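PDB 3H5T: transcriptional regulator, LacI family from Corynebacterium glutamicum, which probably acts as an inositol-dependent transcriptional activator of the inositol phosphate synthase gene, binding a palindromic motif in the promoters of its targets. Local coordinates for residues A311-T316 / P353-A358; R190-L195 / L269-C274; T316-N321 / E348-P353. All blocks are in the same frame, centred on the assembly; numbering follows the deposited sequence.

Overall arrangement
All three contacts lie in the effector-binding part of this LacI-family regulator, whose fold is that of the periplasmic binding proteins, and not in its helix-turn-helix. Contact 2 pairs two parallel strands inside the five-stranded sheet. Contacts 1 and 3 come later in the chain and adjoin one another, sharing Thr316 and Pro353: contact 3 pairs strand 316-318 with strand 344-352, and contact 1 joins the loops that adjoin those strands. Their centres are about 12 Å apart, and Leu314 O probably accepts a hydrogen bond from His352 ND1 (3.1 Å) where they meet. Contact 2 touches neither, its centre lying about 15 Å from that of contact 1 and about 20 Å from that of contact 3.

Contact 1: A311-T316 / P353-A358; sequences ARDLTT and PGSTVA
The guanidinium of Arg312 has the methyl CG2 of Thr356 over one face, offset toward the rim, and Ser355 OG at its edge, near the plane, 3.8 Å from NH2. Next along the chain, Asp313 has positive phi and closes helix 307-311 as the C-prime residue of a Schellman motif. Its carbonyl, turned toward the other loop, is gripped twice: Ser355 N reaches Asp313 O at 2.8 Å and Ser355 OG at 3.0 Å, from opposite faces of the carbonyl plane. The serine hydroxyl can do this because it sits between its own N and carbonyl carbon (chi1 67°), folded back beside the N-H whose acceptor it shares.

Thr315 and Thr356 then bond to each other twice: Thr315 N donates to Thr356 OG1 (3.0 Å), while Thr356 N donates to Thr315 OG1 (3.2 Å). The Thr315 hydroxyl in turn gives its proton to Pro353 O at 2.9 Å. Gly354, also with positive phi, brings its CA to 4.0 Å from Thr315 CA.

Thr356 OG1 is further bonded to Leu300 O on strand 299-302, and the backbone of Thr315 bonds to Gly302 at the end of that strand. Leu314 points away from the C-terminal loop and packs on helix 277-289.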
ATOM      1  N   ALA A 311       4.903 -10.138  12.362  1.00 30.60           N
ATOM      2  CA  ALA A 311       5.194 -11.482  12.859  1.00 32.09           C
ATOM      3  C   ALA A 311       6.660 -11.590  13.282  1.00 34.46           C
ATOM      4  O   ALA A 311       6.993 -12.301  14.234  1.00 35.72           O
ATOM      5  CB  ALA A 311       4.895 -12.512  11.783  1.00 30.71           C
ATOM      6  N   ARG A 312       7.535 -10.900  12.555  1.00 35.03           N
ATOM      7  CA  ARG A 312       8.965 -10.893  12.854  1.00 34.94           C
ATOM      8  C   ARG A 312       9.188  -9.823  13.908  1.00 34.82           C
ATOM      9  O   ARG A 312      10.274  -9.688  14.456  1.00 35.72           O
ATOM     10  CB  ARG A 312       9.774 -10.535  11.599  1.00 35.64           C
ATOM     11  CG  ARG A 312      10.894 -11.519  11.256  1.00 38.47           C
ATOM     12  CD  ARG A 312      12.300 -10.998  11.571  1.00 37.13           C
ATOM     13  NE  ARG A 312      12.462 -10.608  12.968  1.00 36.95           N
ATOM     14  CZ  ARG A 312      13.634 -10.376  13.552  1.00 37.57           C
ATOM     15  NH1 ARG A 312      14.762 -10.501  12.867  1.00 35.27           N
ATOM     16  NH2 ARG A 312      13.676 -10.001  14.824  1.00 40.53           N
ATOM     17  N   ASP A 313       8.135  -9.067  14.191  1.00 34.97           N
ATOM     18  CA  ASP A 313       8.206  -7.972  15.146  1.00 34.70           C
ATOM     19  C   ASP A 313       9.315  -7.029  14.703  1.00 33.20           C
ATOM     20  O   ASP A 313      10.219  -6.697  15.467  1.00 33.95           O
ATOM     21  CB  ASP A 313       8.489  -8.475  16.561  1.00 35.24           C
ATOM     22  CG  ASP A 313       8.309  -7.385  17.599  1.00 37.51           C
ATOM     23  OD1 ASP A 313       7.253  -6.720  17.575  1.00 38.77           O
ATOM     24  OD2 ASP A 313       9.212  -7.186  18.433  1.00 41.46           O
ATOM     25  N   LEU A 314       9.232  -6.618  13.446  1.00 31.26           N
ATOM     26  CA  LEU A 314      10.198  -5.706  12.840  1.00 29.59           C
ATOM     27  C   LEU A 314       9.905  -4.289  13.317  1.00 28.60           C
ATOM     28  O   LEU A 314       8.744  -3.910  13.449  1.00 28.78           O
ATOM     29  CB  LEU A 314      10.046  -5.751  11.318  1.00 28.46           C
ATOM     30  CG  LEU A 314      10.904  -4.838  10.440  1.00 27.47           C
ATOM     31  CD1 LEU A 314      12.282  -5.454  10.352  1.00 23.91           C
ATOM     32  CD2 LEU A 314      10.288  -4.694   9.031  1.00 22.10           C
ATOM     33  N   THR A 315      10.945  -3.508  13.589  1.00 28.01           N
ATOM     34  CA  THR A 315      10.730  -2.124  13.996  1.00 26.44           C
ATOM     35  C   THR A 315      10.262  -1.473  12.700  1.00 26.99           C
ATOM     36  O   THR A 315      10.940  -1.587  11.677  1.00 28.22           O
ATOM     37  CB  THR A 315      12.029  -1.467  14.455  1.00 25.62           C
ATOM     38  OG1 THR A 315      12.568  -2.199  15.560  1.00 24.38           O
ATOM     39  CG2 THR A 315      11.773  -0.036  14.874  1.00 24.53           C
ATOM     40  N   THR A 316       9.115  -0.801  12.724  1.00 24.45           N
ATOM     41  CA  THR A 316       8.595  -0.214  11.498  1.00 23.38           C
ATOM     42  C   THR A 316       7.454   0.796  11.733  1.00 24.12           C
ATOM     43  O   THR A 316       6.996   0.980  12.858  1.00 23.82           O
ATOM     44  CB  THR A 316       8.098  -1.362  10.562  1.00 22.80           C
ATOM     45  OG1 THR A 316       7.705  -0.829   9.294  1.00 22.17           O
ATOM     46  CG2 THR A 316       6.914  -2.107  11.207  1.00 19.18           C
ATOM     47  N   PRO A 353       7.574   0.075  17.797  1.00 33.89           N
ATOM     48  CA  PRO A 353       8.891  -0.122  18.415  1.00 33.09           C
ATOM     49  C   PRO A 353       9.603  -1.386  17.962  1.00 32.06           C
ATOM     50  O   PRO A 353      10.800  -1.364  17.700  1.00 31.60           O
ATOM     51  CB  PRO A 353       8.566  -0.117  19.901  1.00 33.67           C
ATOM     52  CG  PRO A 353       7.483   0.904  19.973  1.00 32.29           C
ATOM     53  CD  PRO A 353       6.595   0.525  18.805  1.00 32.81           C
ATOM     54  N   GLY A 354       8.860  -2.483  17.872  1.00 32.93           N
ATOM     55  CA  GLY A 354       9.431  -3.738  17.410  1.00 35.09           C
ATOM     56  C   GLY A 354      10.621  -4.283  18.179  1.00 37.12           C
ATOM     57  O   GLY A 354      10.851  -3.918  19.332  1.00 36.74           O
ATOM     58  N   SER A 355      11.390  -5.153  17.525  1.00 38.53           N
ATOM     59  CA  SER A 355      12.547  -5.778  18.156  1.00 39.67           C
ATOM     60  C   SER A 355      13.795  -5.855  17.283  1.00 41.38           C
ATOM     61  O   SER A 355      14.474  -6.879  17.255  1.00 42.33           O
ATOM     62  CB  SER A 355      12.180  -7.184  18.608  1.00 38.46           C
ATOM     63  OG  SER A 355      11.933  -8.006  17.484  1.00 40.02           O
ATOM     64  N   THR A 356      14.089  -4.781  16.562  1.00 43.17           N
ATOM     65  CA  THR A 356      15.282  -4.720  15.723  1.00 44.16           C
ATOM     66  C   THR A 356      15.965  -3.394  16.077  1.00 46.44           C
ATOM     67  O   THR A 356      16.567  -2.730  15.233  1.00 46.20           O
ATOM     68  CB  THR A 356      14.925  -4.801  14.198  1.00 44.02           C
ATOM     69  OG1 THR A 356      13.874  -3.877  13.880  1.00 43.78           O
ATOM     70  CG2 THR A 356      14.464  -6.205  13.830  1.00 40.68           C
ATOM     71  N   VAL A 357      15.862  -3.049  17.365  1.00 49.09           N
ATOM     72  CA  VAL A 357      16.410  -1.829  17.966  1.00 50.63           C
ATOM     73  C   VAL A 357      17.894  -1.972  18.337  1.00 51.57           C
ATOM     74  O   VAL A 357      18.762  -1.833  17.480  1.00 53.66           O
ATOM     75  CB  VAL A 357      15.569  -1.444  19.234  1.00 51.77           C
ATOM     76  CG1 VAL A 357      15.488  -2.634  20.187  1.00 52.75           C
ATOM     77  CG2 VAL A 357      16.160  -0.221  19.937  1.00 51.90           C
ATOM     78  N   ALA A 358      18.181  -2.237  19.609  1.00 52.50           N
ATOM     79  CA  ALA A 358      19.553  -2.418  20.087  1.00 52.68           C
ATOM     80  C   ALA A 358      20.462  -1.216  19.845  1.00 53.72           C
ATOM     81  O   ALA A 358      21.300  -1.286  18.922  1.00 54.50           O
ATOM     82  CB  ALA A 358      20.159  -3.665  19.460  1.00 51.46           C
TER

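Contact 2: R190-L195 / L269-C274; sequences RKIGIL and LTAVLC
Gly193 spends both its backbone polar groups on the opposite strand: its N-H goes to Ala271 O (3.0 Å), and its O accepts from Leu273 N (2.9 Å, 160° at the hydrogen). The ladder continues with Leu195 N to Leu273 O at 3.1 Å and begins with Thr270 N to Lys191 O at 3.0 Å. Two carbonyls carry a second, weaker load: Ala271 O also faces the CA-H of Ile192, and Leu273 O that of Ile194 (3.3 Å between Ile194 CA and Leu273 O).

Such one-sided use of alternate residues is the rule for parallel strands, here two inner strands of the five-stranded sheet in a periplasmic-binding-protein fold. Ile194 and Val272 therefore bond outward, Ile194 to Pro243 and Met245, Val272 to Ser299. Thr270 divides its backbone groups, with N to Lys191 O and a further bond to Ser299; its hydroxyl is hydrogen-bonded to His189 ND1. At the start of the ladder Lys191 centres an inverse gamma turn whose bond, Ile192 N to Arg190 O, is weak.

On one face Ile192, Ile194, Ala271 and Leu273 lie together, with helix 178-186 packed on Ala271, Leu273 and Ile192. On the other, the side chain of Leu195 slants over that of Val272, CD1 to CG1 3.9 Å, and its CD1 meets Cys274 SG at 4.1 Å. There Leu269, with CG beside its own N (chi1 -68°), brings CD1 over the bare CA of Gly193 at 3.8 Å, and helices 252-265 and 277-289 lie against this face.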
ATOM      1  N   ARG A 190      25.080   6.196  14.054  1.00 36.85           N
ATOM      2  CA  ARG A 190      25.464   7.361  13.258  1.00 37.80           C
ATOM      3  C   ARG A 190      25.931   6.932  11.866  1.00 37.35           C
ATOM      4  O   ARG A 190      25.920   7.720  10.926  1.00 37.25           O
ATOM      5  CB  ARG A 190      26.575   8.160  13.962  1.00 38.19           C
ATOM      6  CG  ARG A 190      26.173   8.782  15.302  1.00 38.81           C
ATOM      7  CD  ARG A 190      25.106   9.862  15.144  1.00 39.28           C
ATOM      8  NE  ARG A 190      24.703  10.448  16.425  1.00 40.23           N
ATOM      9  CZ  ARG A 190      24.075   9.784  17.395  1.00 41.47           C
ATOM     10  NH1 ARG A 190      23.772   8.501  17.239  1.00 41.90           N
ATOM     11  NH2 ARG A 190      23.752  10.402  18.526  1.00 39.86           N
ATOM     12  N   LYS A 191      26.362   5.683  11.743  1.00 37.40           N
ATOM     13  CA  LYS A 191      26.785   5.165  10.452  1.00 36.71           C
ATOM     14  C   LYS A 191      25.567   4.444   9.890  1.00 35.79           C
ATOM     15  O   LYS A 191      25.469   3.217   9.924  1.00 34.90           O
ATOM     16  CB  LYS A 191      27.970   4.206  10.613  1.00 39.06           C
ATOM     17  CG  LYS A 191      29.245   4.899  11.089  1.00 42.40           C
ATOM     18  CD  LYS A 191      30.494   4.152  10.645  1.00 44.32           C
ATOM     19  CE  LYS A 191      31.741   4.981  10.904  1.00 45.83           C
ATOM     20  NZ  LYS A 191      32.969   4.341  10.349  1.00 48.63           N
ATOM     21  N   ILE A 192      24.634   5.238   9.376  1.00 35.41           N
ATOM     22  CA  ILE A 192      23.382   4.728   8.841  1.00 33.00           C
ATOM     23  C   ILE A 192      23.310   4.738   7.319  1.00 31.92           C
ATOM     24  O   ILE A 192      23.797   5.655   6.667  1.00 32.11           O
ATOM     25  CB  ILE A 192      22.201   5.553   9.397  1.00 33.12           C
ATOM     26  CG1 ILE A 192      22.312   5.636  10.923  1.00 31.43           C
ATOM     27  CG2 ILE A 192      20.871   4.910   9.001  1.00 31.70           C
ATOM     28  CD1 ILE A 192      21.400   6.660  11.556  1.00 30.58           C
ATOM     29  N   GLY A 193      22.704   3.691   6.769  1.00 30.87           N
ATOM     30  CA  GLY A 193      22.522   3.580   5.337  1.00 29.22           C
ATOM     31  C   GLY A 193      21.023   3.612   5.086  1.00 28.32           C
ATOM     32  O   GLY A 193      20.245   3.315   5.993  1.00 27.35           O
ATOM     33  N   ILE A 194      20.612   3.977   3.874  1.00 27.29           N
ATOM     34  CA  ILE A 194      19.194   4.040   3.528  1.00 25.98           C
ATOM     35  C   ILE A 194      18.917   3.225   2.269  1.00 27.29           C
ATOM     36  O   ILE A 194      19.741   3.196   1.361  1.00 29.61           O
ATOM     37  CB  ILE A 194      18.744   5.496   3.284  1.00 23.57           C
ATOM     38  CG1 ILE A 194      18.872   6.306   4.580  1.00 24.96           C
ATOM     39  CG2 ILE A 194      17.314   5.525   2.784  1.00 22.16           C
ATOM     40  CD1 ILE A 194      18.529   7.783   4.440  1.00 22.74           C
ATOM     41  N   LEU A 195      17.767   2.555   2.227  1.00 26.38           N
ATOM     42  CA  LEU A 195      17.372   1.758   1.065  1.00 27.17           C
ATOM     43  C   LEU A 195      16.009   2.234   0.573  1.00 27.18           C
ATOM     44  O   LEU A 195      15.118   2.514   1.376  1.00 27.34           O
ATOM     45  CB  LEU A 195      17.291   0.267   1.420  1.00 26.33           C
ATOM     46  CG  LEU A 195      18.625  -0.436   1.665  1.00 24.96           C
ATOM     47  CD1 LEU A 195      18.401  -1.891   2.038  1.00 24.72           C
ATOM     48  CD2 LEU A 195      19.469  -0.337   0.417  1.00 24.67           C
ATOM     49  N   LEU A 269      28.618   0.141   8.370  1.00 39.53           N
ATOM     50  CA  LEU A 269      27.277   0.557   8.782  1.00 37.15           C
ATOM     51  C   LEU A 269      26.747  -0.254   9.963  1.00 36.52           C
ATOM     52  O   LEU A 269      26.903  -1.478  10.023  1.00 35.34           O
ATOM     53  CB  LEU A 269      26.286   0.457   7.611  1.00 37.24           C
ATOM     54  CG  LEU A 269      26.431   1.415   6.418  1.00 36.94           C
ATOM     55  CD1 LEU A 269      25.409   1.052   5.359  1.00 35.79           C
ATOM     56  CD2 LEU A 269      26.242   2.858   6.864  1.00 35.67           C
ATOM     57  N   THR A 270      26.112   0.442  10.900  1.00 34.88           N
ATOM     58  CA  THR A 270      25.559  -0.203  12.082  1.00 34.54           C
ATOM     59  C   THR A 270      24.037  -0.323  11.996  1.00 34.95           C
ATOM     60  O   THR A 270      23.429  -1.109  12.729  1.00 35.49           O
ATOM     61  CB  THR A 270      25.924   0.582  13.363  1.00 33.55           C
ATOM     62  OG1 THR A 270      25.323   1.881  13.320  1.00 32.56           O
ATOM     63  CG2 THR A 270      27.439   0.734  13.478  1.00 31.42           C
ATOM     64  N   ALA A 271      23.431   0.454  11.101  1.00 33.33           N
ATOM     65  CA  ALA A 271      21.980   0.433  10.933  1.00 32.76           C
ATOM     66  C   ALA A 271      21.561   0.752   9.506  1.00 32.54           C
ATOM     67  O   ALA A 271      22.273   1.453   8.785  1.00 33.32           O
ATOM     68  CB  ALA A 271      21.328   1.421  11.890  1.00 31.09           C
ATOM     69  N   VAL A 272      20.398   0.237   9.109  1.00 29.40           N
ATOM     70  CA  VAL A 272      19.864   0.476   7.773  1.00 27.62           C
ATOM     71  C   VAL A 272      18.384   0.834   7.853  1.00 28.51           C
ATOM     72  O   VAL A 272      17.573   0.034   8.325  1.00 28.45           O
ATOM     73  CB  VAL A 272      20.014  -0.773   6.868  1.00 26.94           C
ATOM     74  CG1 VAL A 272      19.175  -0.613   5.601  1.00 25.83           C
ATOM     75  CG2 VAL A 272      21.479  -0.980   6.505  1.00 25.39           C
ATOM     76  N   LEU A 273      18.036   2.038   7.403  1.00 27.38           N
ATOM     77  CA  LEU A 273      16.641   2.474   7.405  1.00 25.76           C
ATOM     78  C   LEU A 273      16.042   2.254   6.021  1.00 25.46           C
ATOM     79  O   LEU A 273      16.542   2.780   5.031  1.00 26.29           O
ATOM     80  CB  LEU A 273      16.527   3.958   7.785  1.00 24.37           C
ATOM     81  CG  LEU A 273      15.107   4.540   7.741  1.00 22.71           C
ATOM     82  CD1 LEU A 273      14.966   5.650   8.755  1.00 20.10           C
ATOM     83  CD2 LEU A 273      14.786   5.035   6.341  1.00 21.39           C
ATOM     84  N   CYS A 274      14.971   1.470   5.963  1.00 24.34           N
ATOM     85  CA  CYS A 274      14.288   1.169   4.714  1.00 22.20           C
ATOM     86  C   CYS A 274      13.032   2.004   4.532  1.00 20.73           C
ATOM     87  O   CYS A 274      12.333   2.323   5.490  1.00 22.28           O
ATOM     88  CB  CYS A 274      13.901  -0.305   4.664  1.00 21.10           C
ATOM     89  SG  CYS A 274      15.282  -1.411   4.731  1.00 27.13           S
TER

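Contact 3: T316-N321 / E348-P353; sequences TVIQPN and ETSFHP
Val317 and Phe351 form the central, non-hydrogen-bonded pair of a short antiparallel ladder, probably where the chain crosses between the two subdomains, as in the hinge of the periplasmic-binding-protein fold. The pairs to either side are hydrogen-bonded. Thr316 O takes the N-H of His352 (2.8 Å), while Thr316 N returns a longer bond to His352 O (3.2 Å). At the other end Ile318 N donates to Ser350 O at 2.8 Å, and Ser350 N comes back to Ile318 O at 3.1 Å.

The side chains divide between the two faces of the ladder. On the face of Val317 and Phe351, the valine splits its branches: CG1, anti to N at chi1 177°, reaches Thr349 OG1 (3.7 Å), the two side chains meeting at a slant, while CG2 meets the edge of the Phe351 ring near its plane, 4.4 Å from CD1. Over one face of that ring, toward the rim, lies Pro353 N. On the opposite face of the ladder Ile318 slants across His352, CG1 to CB 3.9 Å, and the methyl CG2 of Thr316, the residue paired with His352, approaches the same CB. The imidazole itself is held from outside the ladder, ND1 being hydrogen-bonded to Leu314 O. Beyond the ladder Pro320 brings its ring carbons against Glu348 O and, at the N-cap position, leads into the next helix.

The far edge of strand 316-318 is bonded through Val317 to Asp304, and the Thr316 hydroxyl to Asp277. Phe351 packs on helix 178-186, Thr349 on strand 168-171, and helix 321-336 begins with Asn321 lying against helix 86-98.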
ATOM      1  N   THR A 316       9.115  -0.801  12.724  1.00 24.45           N
ATOM      2  CA  THR A 316       8.595  -0.214  11.498  1.00 23.38           C
ATOM      3  C   THR A 316       7.454   0.796  11.733  1.00 24.12           C
ATOM      4  O   THR A 316       6.996   0.980  12.858  1.00 23.82           O
ATOM      5  CB  THR A 316       8.098  -1.362  10.562  1.00 22.80           C
ATOM      6  OG1 THR A 316       7.705  -0.829   9.294  1.00 22.17           O
ATOM      7  CG2 THR A 316       6.914  -2.107  11.207  1.00 19.18           C
ATOM      8  N   VAL A 317       7.013   1.447  10.658  1.00 22.78           N
ATOM      9  CA  VAL A 317       5.923   2.425  10.717  1.00 24.76           C
ATOM     10  C   VAL A 317       4.644   1.744  10.229  1.00 25.93           C
ATOM     11  O   VAL A 317       4.570   1.294   9.083  1.00 27.70           O
ATOM     12  CB  VAL A 317       6.210   3.650   9.799  1.00 23.64           C
ATOM     13  CG1 VAL A 317       5.042   4.615   9.823  1.00 19.29           C
ATOM     14  CG2 VAL A 317       7.485   4.353  10.248  1.00 24.19           C
ATOM     15  N   ILE A 318       3.634   1.647  11.085  1.00 26.05           N
ATOM     16  CA  ILE A 318       2.404   1.003  10.650  1.00 25.02           C
ATOM     17  C   ILE A 318       1.513   1.956   9.877  1.00 25.46           C
ATOM     18  O   ILE A 318       1.186   3.048  10.338  1.00 25.93           O
ATOM     19  CB  ILE A 318       1.609   0.406  11.828  1.00 23.84           C
ATOM     20  CG1 ILE A 318       2.484  -0.620  12.560  1.00 19.51           C
ATOM     21  CG2 ILE A 318       0.314  -0.253  11.303  1.00 16.77           C
ATOM     22  CD1 ILE A 318       1.750  -1.421  13.596  1.00 18.46           C
ATOM     23  N   GLN A 319       1.134   1.520   8.687  1.00 25.89           N
ATOM     24  CA  GLN A 319       0.283   2.291   7.799  1.00 26.79           C
ATOM     25  C   GLN A 319      -0.988   1.483   7.526  1.00 26.62           C
ATOM     26  O   GLN A 319      -0.936   0.313   7.134  1.00 27.79           O
ATOM     27  CB  GLN A 319       1.050   2.576   6.508  1.00 26.14           C
ATOM     28  CG  GLN A 319       0.221   3.140   5.389  1.00 30.79           C
ATOM     29  CD  GLN A 319       1.059   3.452   4.164  1.00 31.86           C
ATOM     30  OE1 GLN A 319       1.978   2.702   3.816  1.00 31.41           O
ATOM     31  NE2 GLN A 319       0.739   4.555   3.496  1.00 32.86           N
ATOM     32  N   PRO A 320      -2.157   2.096   7.747  1.00 26.27           N
ATOM     33  CA  PRO A 320      -3.429   1.402   7.519  1.00 23.98           C
ATOM     34  C   PRO A 320      -3.748   1.267   6.029  1.00 23.03           C
ATOM     35  O   PRO A 320      -4.596   1.992   5.505  1.00 21.62           O
ATOM     36  CB  PRO A 320      -4.424   2.287   8.257  1.00 24.94           C
ATOM     37  CG  PRO A 320      -3.870   3.659   7.995  1.00 25.22           C
ATOM     38  CD  PRO A 320      -2.379   3.479   8.208  1.00 25.64           C
ATOM     39  N   ASN A 321      -3.078   0.329   5.357  1.00 22.11           N
ATOM     40  CA  ASN A 321      -3.280   0.130   3.927  1.00 22.25           C
ATOM     41  C   ASN A 321      -4.646  -0.355   3.485  1.00 22.14           C
ATOM     42  O   ASN A 321      -5.115   0.022   2.404  1.00 23.01           O
ATOM     43  CB  ASN A 321      -2.211  -0.803   3.353  1.00 24.02           C
ATOM     44  CG  ASN A 321      -0.876  -0.116   3.207  1.00 25.72           C
ATOM     45  OD1 ASN A 321      -0.814   1.035   2.779  1.00 26.43           O
ATOM     46  ND2 ASN A 321       0.201  -0.816   3.552  1.00 25.96           N
ATOM     47  N   GLU A 348      -3.403   8.525   9.152  1.00 33.08           N
ATOM     48  CA  GLU A 348      -2.493   8.507  10.282  1.00 34.37           C
ATOM     49  C   GLU A 348      -1.741   7.191  10.314  1.00 32.80           C
ATOM     50  O   GLU A 348      -2.260   6.158   9.894  1.00 31.77           O
ATOM     51  CB  GLU A 348      -3.254   8.703  11.598  1.00 39.55           C
ATOM     52  CG  GLU A 348      -2.492   8.199  12.826  1.00 47.16           C
ATOM     53  CD  GLU A 348      -2.995   8.788  14.135  1.00 51.29           C
ATOM     54  OE1 GLU A 348      -2.753   9.994  14.366  1.00 53.56           O
ATOM     55  OE2 GLU A 348      -3.625   8.048  14.929  1.00 52.99           O
ATOM     56  N   THR A 349      -0.503   7.248  10.792  1.00 31.50           N
ATOM     57  CA  THR A 349       0.337   6.067  10.924  1.00 30.46           C
ATOM     58  C   THR A 349       0.699   5.973  12.399  1.00 30.80           C
ATOM     59  O   THR A 349       0.442   6.895  13.164  1.00 31.42           O
ATOM     60  CB  THR A 349       1.647   6.200  10.117  1.00 31.29           C
ATOM     61  OG1 THR A 349       2.487   7.190  10.728  1.00 30.14           O
ATOM     62  CG2 THR A 349       1.351   6.603   8.674  1.00 30.63           C
ATOM     63  N   SER A 350       1.293   4.861  12.805  1.00 31.86           N
ATOM     64  CA  SER A 350       1.707   4.692  14.190  1.00 31.91           C
ATOM     65  C   SER A 350       2.994   3.886  14.194  1.00 32.37           C
ATOM     66  O   SER A 350       3.105   2.881  13.497  1.00 34.19           O
ATOM     67  CB  SER A 350       0.627   3.968  14.994  1.00 31.67           C
ATOM     68  OG  SER A 350       0.367   2.688  14.452  1.00 33.91           O
ATOM     69  N   PHE A 351       3.966   4.334  14.974  1.00 31.72           N
ATOM     70  CA  PHE A 351       5.240   3.649  15.047  1.00 31.70           C
ATOM     71  C   PHE A 351       5.108   2.329  15.796  1.00 32.82           C
ATOM     72  O   PHE A 351       4.317   2.208  16.726  1.00 35.78           O
ATOM     73  CB  PHE A 351       6.272   4.547  15.737  1.00 30.79           C
ATOM     74  CG  PHE A 351       7.674   4.005  15.689  1.00 30.73           C
ATOM     75  CD1 PHE A 351       8.256   3.651  14.473  1.00 27.69           C
ATOM     76  CD2 PHE A 351       8.409   3.838  16.861  1.00 29.70           C
ATOM     77  CE1 PHE A 351       9.551   3.134  14.423  1.00 29.37           C
ATOM     78  CE2 PHE A 351       9.707   3.319  16.822  1.00 30.39           C
ATOM     79  CZ  PHE A 351      10.279   2.966  15.599  1.00 28.84           C
ATOM     80  N   HIS A 352       5.892   1.341  15.382  1.00 32.56           N
ATOM     81  CA  HIS A 352       5.886   0.021  16.006  1.00 32.00           C
ATOM     82  C   HIS A 352       7.305  -0.248  16.517  1.00 33.49           C
ATOM     83  O   HIS A 352       8.157  -0.736  15.773  1.00 34.07           O
ATOM     84  CB  HIS A 352       5.479  -1.028  14.970  1.00 28.65           C
ATOM     85  CG  HIS A 352       5.325  -2.407  15.525  1.00 25.78           C
ATOM     86  ND1 HIS A 352       6.200  -3.429  15.230  1.00 26.15           N
ATOM     87  CD2 HIS A 352       4.384  -2.939  16.340  1.00 25.04           C
ATOM     88  CE1 HIS A 352       5.806  -4.533  15.840  1.00 23.63           C
ATOM     89  NE2 HIS A 352       4.706  -4.262  16.519  1.00 23.37           N
ATOM     90  N   PRO A 353       7.574   0.075  17.797  1.00 33.89           N
ATOM     91  CA  PRO A 353       8.891  -0.122  18.415  1.00 33.09           C
ATOM     92  C   PRO A 353       9.603  -1.386  17.962  1.00 32.06           C
ATOM     93  O   PRO A 353      10.800  -1.364  17.700  1.00 31.60           O
ATOM     94  CB  PRO A 353       8.566  -0.117  19.901  1.00 33.67           C
ATOM     95  CG  PRO A 353       7.483   0.904  19.973  1.00 32.29           C
ATOM     96  CD  PRO A 353       6.595   0.525  18.805  1.00 32.81           C
TER